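Local structure of translation initiation factor eIF-2B (Pyrococcus horikoshii, 1VB5) at residues L173-A178 against A204-E209; R11-E16 against A25-E30. The protein probably serves as a regulatory subunit of archaeal initiation factor 2B, taking part in the exchange of GDP for GTP on initiation factor 2. All coordinates share one frame; numbering follows the deposited sequence.

Contact 1 of 2, residues L173-A178 against A204-E209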
ATOM      1  N   LEU B 173       0.779  -9.162   3.255  1.00 20.61           N
ATOM      2  CA  LEU B 173       1.475 -10.041   4.187  1.00 21.88           C
ATOM      3  C   LEU B 173       0.606 -10.338   5.401  1.00 20.59           C
ATOM      4  O   LEU B 173       0.692 -11.414   5.987  1.00 18.70           O
ATOM      5  CB  LEU B 173       2.775  -9.397   4.664  1.00 27.87           C
ATOM      6  CG  LEU B 173       3.926  -9.349   3.663  1.00 32.77           C
ATOM      7  CD1 LEU B 173       4.925  -8.285   4.101  1.00 24.23           C
ATOM      8  CD2 LEU B 173       4.578 -10.735   3.563  1.00 25.30           C
ATOM      9  N   PHE B 174      -0.231  -9.384   5.787  1.00 19.46           N
ATOM     10  CA  PHE B 174      -1.072  -9.606   6.950  1.00 26.17           C
ATOM     11  C   PHE B 174      -2.515 -10.113   6.773  1.00 24.86           C
ATOM     12  O   PHE B 174      -3.088 -10.555   7.765  1.00 25.65           O
ATOM     13  CB  PHE B 174      -1.061  -8.360   7.846  1.00 20.67           C
ATOM     14  CG  PHE B 174       0.256  -8.132   8.544  1.00 19.89           C
ATOM     15  CD1 PHE B 174       1.307  -7.488   7.896  1.00 21.62           C
ATOM     16  CD2 PHE B 174       0.452  -8.588   9.846  1.00 23.94           C
ATOM     17  CE1 PHE B 174       2.539  -7.300   8.531  1.00 21.13           C
ATOM     18  CE2 PHE B 174       1.681  -8.406  10.495  1.00 27.15           C
ATOM     19  CZ  PHE B 174       2.726  -7.760   9.835  1.00 24.81           C
ATOM     20  N   CYS B 175      -3.121 -10.064   5.573  1.00 28.81           N
ATOM     21  CA  CYS B 175      -4.496 -10.606   5.452  1.00 42.09           C
ATOM     22  C   CYS B 175      -4.308 -12.041   5.955  1.00 38.68           C
ATOM     23  O   CYS B 175      -5.144 -12.573   6.685  1.00 48.69           O
ATOM     24  CB  CYS B 175      -5.066 -10.653   3.992  1.00 34.90           C
ATOM     25  SG  CYS B 175      -6.073  -9.253   3.314  1.00 62.14           S
ATOM     26  N   ARG B 176      -3.177 -12.635   5.574  1.00 32.87           N
ATOM     27  CA  ARG B 176      -2.804 -13.995   5.963  1.00 37.05           C
ATOM     28  C   ARG B 176      -3.032 -14.305   7.443  1.00 40.05           C
ATOM     29  O   ARG B 176      -3.532 -15.375   7.786  1.00 44.55           O
ATOM     30  CB  ARG B 176      -1.326 -14.240   5.628  1.00 38.48           C
ATOM     31  CG  ARG B 176      -1.083 -14.733   4.206  1.00 50.35           C
ATOM     32  CD  ARG B 176       0.332 -14.446   3.711  1.00 53.90           C
ATOM     33  NE  ARG B 176       1.362 -14.753   4.699  1.00 56.47           N
ATOM     34  CZ  ARG B 176       2.668 -14.771   4.439  1.00 59.53           C
ATOM     35  NH1 ARG B 176       3.111 -14.505   3.217  1.00 58.29           N
ATOM     36  NH2 ARG B 176       3.534 -15.049   5.403  1.00 64.35           N
ATOM     37  N   GLU B 177      -2.659 -13.372   8.313  1.00 30.31           N
ATOM     38  CA  GLU B 177      -2.809 -13.555   9.752  1.00 32.03           C
ATOM     39  C   GLU B 177      -4.234 -13.258  10.224  1.00 25.49           C
ATOM     40  O   GLU B 177      -4.678 -13.775  11.244  1.00 24.73           O
ATOM     41  CB  GLU B 177      -1.836 -12.631  10.495  1.00 34.94           C
ATOM     42  CG  GLU B 177      -0.424 -12.624   9.929  1.00 50.50           C
ATOM     43  CD  GLU B 177       0.318 -13.930  10.156  1.00 64.18           C
ATOM     44  OE1 GLU B 177       1.407 -14.103   9.564  1.00 68.95           O
ATOM     45  OE2 GLU B 177      -0.180 -14.778  10.933  1.00 68.94           O
ATOM     46  N   ALA B 178      -4.941 -12.417   9.481  1.00 21.20           N
ATOM     47  CA  ALA B 178      -6.299 -12.033   9.847  1.00 23.38           C
ATOM     48  C   ALA B 178      -7.287 -13.168   9.661  1.00 22.70           C
ATOM     49  O   ALA B 178      -7.034 -14.095   8.895  1.00 25.86           O
ATOM     50  CB  ALA B 178      -6.740 -10.831   9.020  1.00 23.76           C
ATOM     51  N   ALA B 204      -8.858  -5.943  -0.442  1.00 13.76           N
ATOM     52  CA  ALA B 204      -9.920  -6.838  -0.887  1.00 14.00           C
ATOM     53  C   ALA B 204      -9.354  -7.974  -1.736  1.00 13.87           C
ATOM     54  O   ALA B 204      -9.739  -9.131  -1.570  1.00 14.40           O
ATOM     55  CB  ALA B 204     -10.974  -6.055  -1.679  1.00 10.56           C
ATOM     56  N   LEU B 205      -8.434  -7.651  -2.639  1.00 14.02           N
ATOM     57  CA  LEU B 205      -7.846  -8.681  -3.495  1.00 12.26           C
ATOM     58  C   LEU B 205      -7.046  -9.697  -2.696  1.00  8.71           C
ATOM     59  O   LEU B 205      -7.185 -10.899  -2.901  1.00 13.85           O
ATOM     60  CB  LEU B 205      -6.943  -8.046  -4.564  1.00 14.29           C
ATOM     61  CG  LEU B 205      -7.633  -7.172  -5.620  1.00 17.31           C
ATOM     62  CD1 LEU B 205      -6.582  -6.545  -6.544  1.00 19.63           C
ATOM     63  CD2 LEU B 205      -8.613  -8.016  -6.422  1.00 14.95           C
ATOM     64  N   ALA B 206      -6.216  -9.216  -1.775  1.00 11.99           N
ATOM     65  CA  ALA B 206      -5.381 -10.107  -0.970  1.00 11.62           C
ATOM     66  C   ALA B 206      -6.193 -11.017  -0.062  1.00 16.23           C
ATOM     67  O   ALA B 206      -5.894 -12.205   0.093  1.00 16.49           O
ATOM     68  CB  ALA B 206      -4.404  -9.284  -0.128  1.00 13.99           C
ATOM     69  N   CYS B 207      -7.220 -10.458   0.559  1.00 14.07           N
ATOM     70  CA  CYS B 207      -8.044 -11.248   1.453  1.00 15.04           C
ATOM     71  C   CYS B 207      -8.851 -12.312   0.682  1.00 16.03           C
ATOM     72  O   CYS B 207      -9.095 -13.407   1.193  1.00 14.92           O
ATOM     73  CB  CYS B 207      -8.932 -10.301   2.272  1.00 15.78           C
ATOM     74  SG  CYS B 207      -8.104  -9.460   3.685  1.00 27.63           S
ATOM     75  N   HIS B 208      -9.247 -12.012  -0.552  1.00 11.04           N
ATOM     76  CA  HIS B 208      -9.985 -12.991  -1.355  1.00 14.35           C
ATOM     77  C   HIS B 208      -9.050 -14.150  -1.718  1.00 18.62           C
ATOM     78  O   HIS B 208      -9.435 -15.320  -1.702  1.00 19.96           O
ATOM     79  CB  HIS B 208     -10.507 -12.352  -2.644  1.00 14.16           C
ATOM     80  CG  HIS B 208     -11.022 -13.341  -3.647  1.00 22.32           C
ATOM     81  ND1 HIS B 208     -12.250 -13.957  -3.529  1.00 25.92           N
ATOM     82  CD2 HIS B 208     -10.467 -13.827  -4.785  1.00 19.95           C
ATOM     83  CE1 HIS B 208     -12.431 -14.777  -4.550  1.00 19.68           C
ATOM     84  NE2 HIS B 208     -11.364 -14.717  -5.326  1.00 25.38           N
ATOM     85  N   GLU B 209      -7.810 -13.808  -2.040  1.00 19.31           N
ATOM     86  CA  GLU B 209      -6.812 -14.800  -2.415  1.00 20.70           C
ATOM     87  C   GLU B 209      -6.503 -15.731  -1.250  1.00 18.93           C
ATOM     88  O   GLU B 209      -6.254 -16.920  -1.441  1.00 21.76           O
ATOM     89  CB  GLU B 209      -5.535 -14.092  -2.871  1.00 15.76           C
ATOM     90  CG  GLU B 209      -4.804 -14.796  -3.979  1.00 33.86           C
ATOM     91  CD  GLU B 209      -5.705 -15.122  -5.158  1.00 34.31           C
ATOM     92  OE1 GLU B 209      -6.431 -14.225  -5.640  1.00 37.49           O
ATOM     93  OE2 GLU B 209      -5.679 -16.285  -5.609  1.00 43.92           O
TER

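Contact 2 of 2, residues R11-E16 against A25-E30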
ATOM      1  N   ARG B  11     -15.156  25.538   4.491  1.00 40.89           N
ATOM      2  CA  ARG B  11     -13.697  25.488   4.479  1.00 43.65           C
ATOM      3  C   ARG B  11     -13.212  24.445   5.480  1.00 42.11           C
ATOM      4  O   ARG B  11     -12.353  23.622   5.166  1.00 43.50           O
ATOM      5  CB  ARG B  11     -13.097  26.849   4.856  1.00 43.78           C
ATOM      6  CG  ARG B  11     -13.472  27.995   3.935  1.00 49.10           C
ATOM      7  CD  ARG B  11     -12.658  29.248   4.255  1.00 52.16           C
ATOM      8  NE  ARG B  11     -13.079  30.392   3.449  1.00 59.62           N
ATOM      9  CZ  ARG B  11     -14.027  31.257   3.802  1.00 57.02           C
ATOM     10  NH1 ARG B  11     -14.661  31.123   4.960  1.00 53.90           N
ATOM     11  NH2 ARG B  11     -14.349  32.254   2.988  1.00 63.37           N
ATOM     12  N   GLU B  12     -13.768  24.486   6.688  1.00 39.74           N
ATOM     13  CA  GLU B  12     -13.381  23.547   7.734  1.00 42.25           C
ATOM     14  C   GLU B  12     -13.541  22.097   7.275  1.00 43.40           C
ATOM     15  O   GLU B  12     -12.727  21.233   7.610  1.00 38.24           O
ATOM     16  CB  GLU B  12     -14.212  23.796   8.993  1.00 47.33           C
ATOM     17  CG  GLU B  12     -13.760  22.990  10.200  1.00 53.25           C
ATOM     18  CD  GLU B  12     -14.469  23.408  11.480  1.00 64.43           C
ATOM     19  OE1 GLU B  12     -14.161  22.825  12.545  1.00 63.98           O
ATOM     20  OE2 GLU B  12     -15.331  24.316  11.420  1.00 62.82           O
ATOM     21  N   MET B  13     -14.590  21.832   6.504  1.00 40.60           N
ATOM     22  CA  MET B  13     -14.836  20.484   6.004  1.00 43.42           C
ATOM     23  C   MET B  13     -13.800  20.145   4.938  1.00 43.70           C
ATOM     24  O   MET B  13     -13.275  19.031   4.891  1.00 41.20           O
ATOM     25  CB  MET B  13     -16.237  20.383   5.392  1.00 36.97           C
ATOM     26  CG  MET B  13     -17.374  20.769   6.333  1.00 42.54           C
ATOM     27  SD  MET B  13     -19.007  20.494   5.606  1.00 39.75           S
ATOM     28  CE  MET B  13     -18.978  21.648   4.288  1.00 36.27           C
ATOM     29  N   LYS B  14     -13.504  21.129   4.096  1.00 40.95           N
ATOM     30  CA  LYS B  14     -12.564  20.963   3.001  1.00 40.64           C
ATOM     31  C   LYS B  14     -11.131  20.624   3.418  1.00 40.98           C
ATOM     32  O   LYS B  14     -10.452  19.860   2.728  1.00 37.71           O
ATOM     33  CB  LYS B  14     -12.567  22.224   2.134  1.00 41.09           C
ATOM     34  CG  LYS B  14     -12.048  22.007   0.729  1.00 51.03           C
ATOM     35  CD  LYS B  14     -12.960  21.062  -0.044  1.00 52.80           C
ATOM     36  CE  LYS B  14     -12.433  20.798  -1.450  1.00 51.22           C
ATOM     37  NZ  LYS B  14     -13.298  19.839  -2.200  1.00 39.70           N
ATOM     38  N   ARG B  15     -10.666  21.177   4.536  1.00 40.01           N
ATOM     39  CA  ARG B  15      -9.301  20.903   4.980  1.00 42.85           C
ATOM     40  C   ARG B  15      -9.177  19.791   6.020  1.00 42.30           C
ATOM     41  O   ARG B  15      -8.118  19.611   6.620  1.00 43.97           O
ATOM     42  CB  ARG B  15      -8.634  22.183   5.502  1.00 43.65           C
ATOM     43  CG  ARG B  15      -9.312  22.849   6.690  1.00 44.93           C
ATOM     44  CD  ARG B  15      -8.427  23.967   7.245  1.00 48.61           C
ATOM     45  NE  ARG B  15      -9.013  24.634   8.408  1.00 51.49           N
ATOM     46  CZ  ARG B  15      -9.868  25.652   8.347  1.00 53.36           C
ATOM     47  NH1 ARG B  15     -10.247  26.144   7.172  1.00 49.35           N
ATOM     48  NH2 ARG B  15     -10.349  26.176   9.466  1.00 52.32           N
ATOM     49  N   GLU B  16     -10.255  19.043   6.227  1.00 40.26           N
ATOM     50  CA  GLU B  16     -10.243  17.933   7.175  1.00 42.73           C
ATOM     51  C   GLU B  16      -9.692  16.697   6.463  1.00 46.57           C
ATOM     52  O   GLU B  16     -10.061  16.429   5.318  1.00 48.38           O
ATOM     53  CB  GLU B  16     -11.664  17.642   7.667  1.00 39.84           C
ATOM     54  CG  GLU B  16     -11.797  16.389   8.522  1.00 38.29           C
ATOM     55  CD  GLU B  16     -11.028  16.480   9.829  1.00 45.99           C
ATOM     56  OE1 GLU B  16     -11.224  17.464  10.572  1.00 52.80           O
ATOM     57  OE2 GLU B  16     -10.232  15.563  10.119  1.00 44.71           O
ATOM     58  N   ALA B  25     -20.425  14.693   7.375  1.00 39.79           N
ATOM     59  CA  ALA B  25     -21.878  14.718   7.319  1.00 41.35           C
ATOM     60  C   ALA B  25     -22.414  15.640   8.412  1.00 37.45           C
ATOM     61  O   ALA B  25     -23.327  16.430   8.174  1.00 37.15           O
ATOM     62  CB  ALA B  25     -22.433  13.309   7.492  1.00 44.04           C
ATOM     63  N   LYS B  26     -21.834  15.541   9.605  1.00 36.51           N
ATOM     64  CA  LYS B  26     -22.255  16.375  10.724  1.00 38.11           C
ATOM     65  C   LYS B  26     -22.015  17.850  10.430  1.00 41.18           C
ATOM     66  O   LYS B  26     -22.884  18.684  10.677  1.00 44.68           O
ATOM     67  CB  LYS B  26     -21.513  15.979  12.000  1.00 34.55           C
ATOM     68  CG  LYS B  26     -21.864  14.596  12.502  1.00 42.36           C
ATOM     69  CD  LYS B  26     -21.196  14.299  13.832  1.00 46.75           C
ATOM     70  CE  LYS B  26     -21.508  12.881  14.286  1.00 48.40           C
ATOM     71  NZ  LYS B  26     -20.860  12.560  15.587  1.00 53.65           N
ATOM     72  N   LYS B  27     -20.839  18.170   9.903  1.00 39.46           N
ATOM     73  CA  LYS B  27     -20.506  19.552   9.574  1.00 39.43           C
ATOM     74  C   LYS B  27     -21.446  20.063   8.486  1.00 39.14           C
ATOM     75  O   LYS B  27     -21.832  21.232   8.487  1.00 40.55           O
ATOM     76  CB  LYS B  27     -19.055  19.653   9.093  1.00 42.49           C
ATOM     77  CG  LYS B  27     -18.022  19.155  10.098  1.00 42.76           C
ATOM     78  CD  LYS B  27     -18.008  19.992  11.369  1.00 47.00           C
ATOM     79  CE  LYS B  27     -17.550  21.419  11.097  1.00 50.74           C
ATOM     80  NZ  LYS B  27     -17.429  22.210  12.357  1.00 51.65           N
ATOM     81  N   GLY B  28     -21.807  19.182   7.558  1.00 36.83           N
ATOM     82  CA  GLY B  28     -22.711  19.563   6.488  1.00 35.69           C
ATOM     83  C   GLY B  28     -24.058  19.958   7.066  1.00 36.58           C
ATOM     84  O   GLY B  28     -24.664  20.945   6.644  1.00 31.81           O
ATOM     85  N   ALA B  29     -24.523  19.182   8.041  1.00 35.00           N
ATOM     86  CA  ALA B  29     -25.797  19.455   8.696  1.00 37.90           C
ATOM     87  C   ALA B  29     -25.682  20.773   9.457  1.00 39.93           C
ATOM     88  O   ALA B  29     -26.621  21.570   9.481  1.00 39.04           O
ATOM     89  CB  ALA B  29     -26.153  18.324   9.652  1.00 30.91           C
ATOM     90  N   GLU B  30     -24.523  20.994  10.074  1.00 42.13           N
ATOM     91  CA  GLU B  30     -24.269  22.221  10.821  1.00 42.20           C
ATOM     92  C   GLU B  30     -24.356  23.420   9.886  1.00 39.92           C
ATOM     93  O   GLU B  30     -24.774  24.504  10.291  1.00 42.17           O
ATOM     94  CB  GLU B  30     -22.879  22.189  11.461  1.00 46.68           C
ATOM     95  CG  GLU B  30     -22.777  21.351  12.723  1.00 62.08           C
ATOM     96  CD  GLU B  30     -21.357  21.304  13.274  1.00 69.66           C
ATOM     97  OE1 GLU B  30     -20.737  22.385  13.426  1.00 71.28           O
ATOM     98  OE2 GLU B  30     -20.863  20.189  13.557  1.00 64.92           O
TER

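Contact 1 of 2, residues L173-A178 against A204-E209
C175 and C207 are joined by a disulfide that ties helix 171-175 to helix 200-209 in the Rossmann-like α/β domain. Helix 171-175 lies in the connection from strand 163-166 to strand 180-183, and helix 200-209 precedes the neighbouring parallel strand 214-217, so the bond links two connecting segments of the same sheet. The SG atoms are 2.1 Å apart, and the bridge twists through a C-S-S-C torsion of -93°, a left-handed, near-perpendicular turn that brings the CA atoms of C175 and C207 to 5.4 Å. The CB of C175 points toward the partner helix. On both cysteines SG lies anti to the carbonyl carbon and beside the backbone N, with chi1 at -93° for C175 and -78° for C207; the C175 value is well off the staggered position.

The bridge is buried. C175 SG reaches over the backbone of the partner helix, where A206 turns its methyl toward segment 173-178 and places CB 3.8 Å from that sulfur. I212, in the loop after helix 200-209, touches the side chains of both cysteines. F174 and A178 meanwhile rest on I114 of strand 111-115, setting this end of the contact against the sheet. Besides its covalent mate, the C175 sulfur comes close to the C207 main chain, with SG of C175 3.2 Å from the backbone N of C207.

Contact 2 of 2, residues R11-E16 against A25-E30
M13 and K27 mark the closest approach of two backbones that run in opposite directions, their CA atoms 6.8 Å apart. K27 CB packs tightly on the M13 side chain, 3.4 Å from M13 CG, and the M13 and K27 side chains lie alongside one another, pointing opposite ways. M13 SD carries on past K27 CB to lie 3.7 Å from G28 N; M13 also touches L24. Helix 4-14 and helix 21-38 thus pair as a helical hairpin, and the second helix lays A25, K26 and A29 on helix 78-106.

Above this apolar seam runs a salt-bridge network. E12, extended with CG anti to the backbone N (chi1 -172°), crosses K27 at about a right angle. The K27 chain bends at chi2 and chi3, bringing NZ over the face of the E12 carboxylate, 3.1 Å from OE2; that off-plane position fits a weak hydrogen bond. K27 NZ also has a long, weak salt bridge to E30 OE1, at 3.5 Å. Replacing E12 with alanine removes the carboxylate, and the K27 ammonium would probably be left with E30 as its one, distant partner in this network. On the first helix, the R15 guanidinium lays one face over E12 CA.

Contact 2 closes before contact 1 opens along the chain, and the two lie on opposite sides of the chain's centre, about 34 Å apart between centres and about 23 Å between nearest atoms. Contact 2 belongs to the N-terminal helical region, 14 Å from the chain centre; contact 1 lies farther out, at 22 Å, in the α/β domain. Helix 78-106 relates them: segment 25-30 of contact 2 packs on it, and it leads into strand 111-115, against which segment 173-178 rests. The second subunit packs on residues of contact 1, including L173 and L205, whereas contact 2 meets no other chain of the assembly.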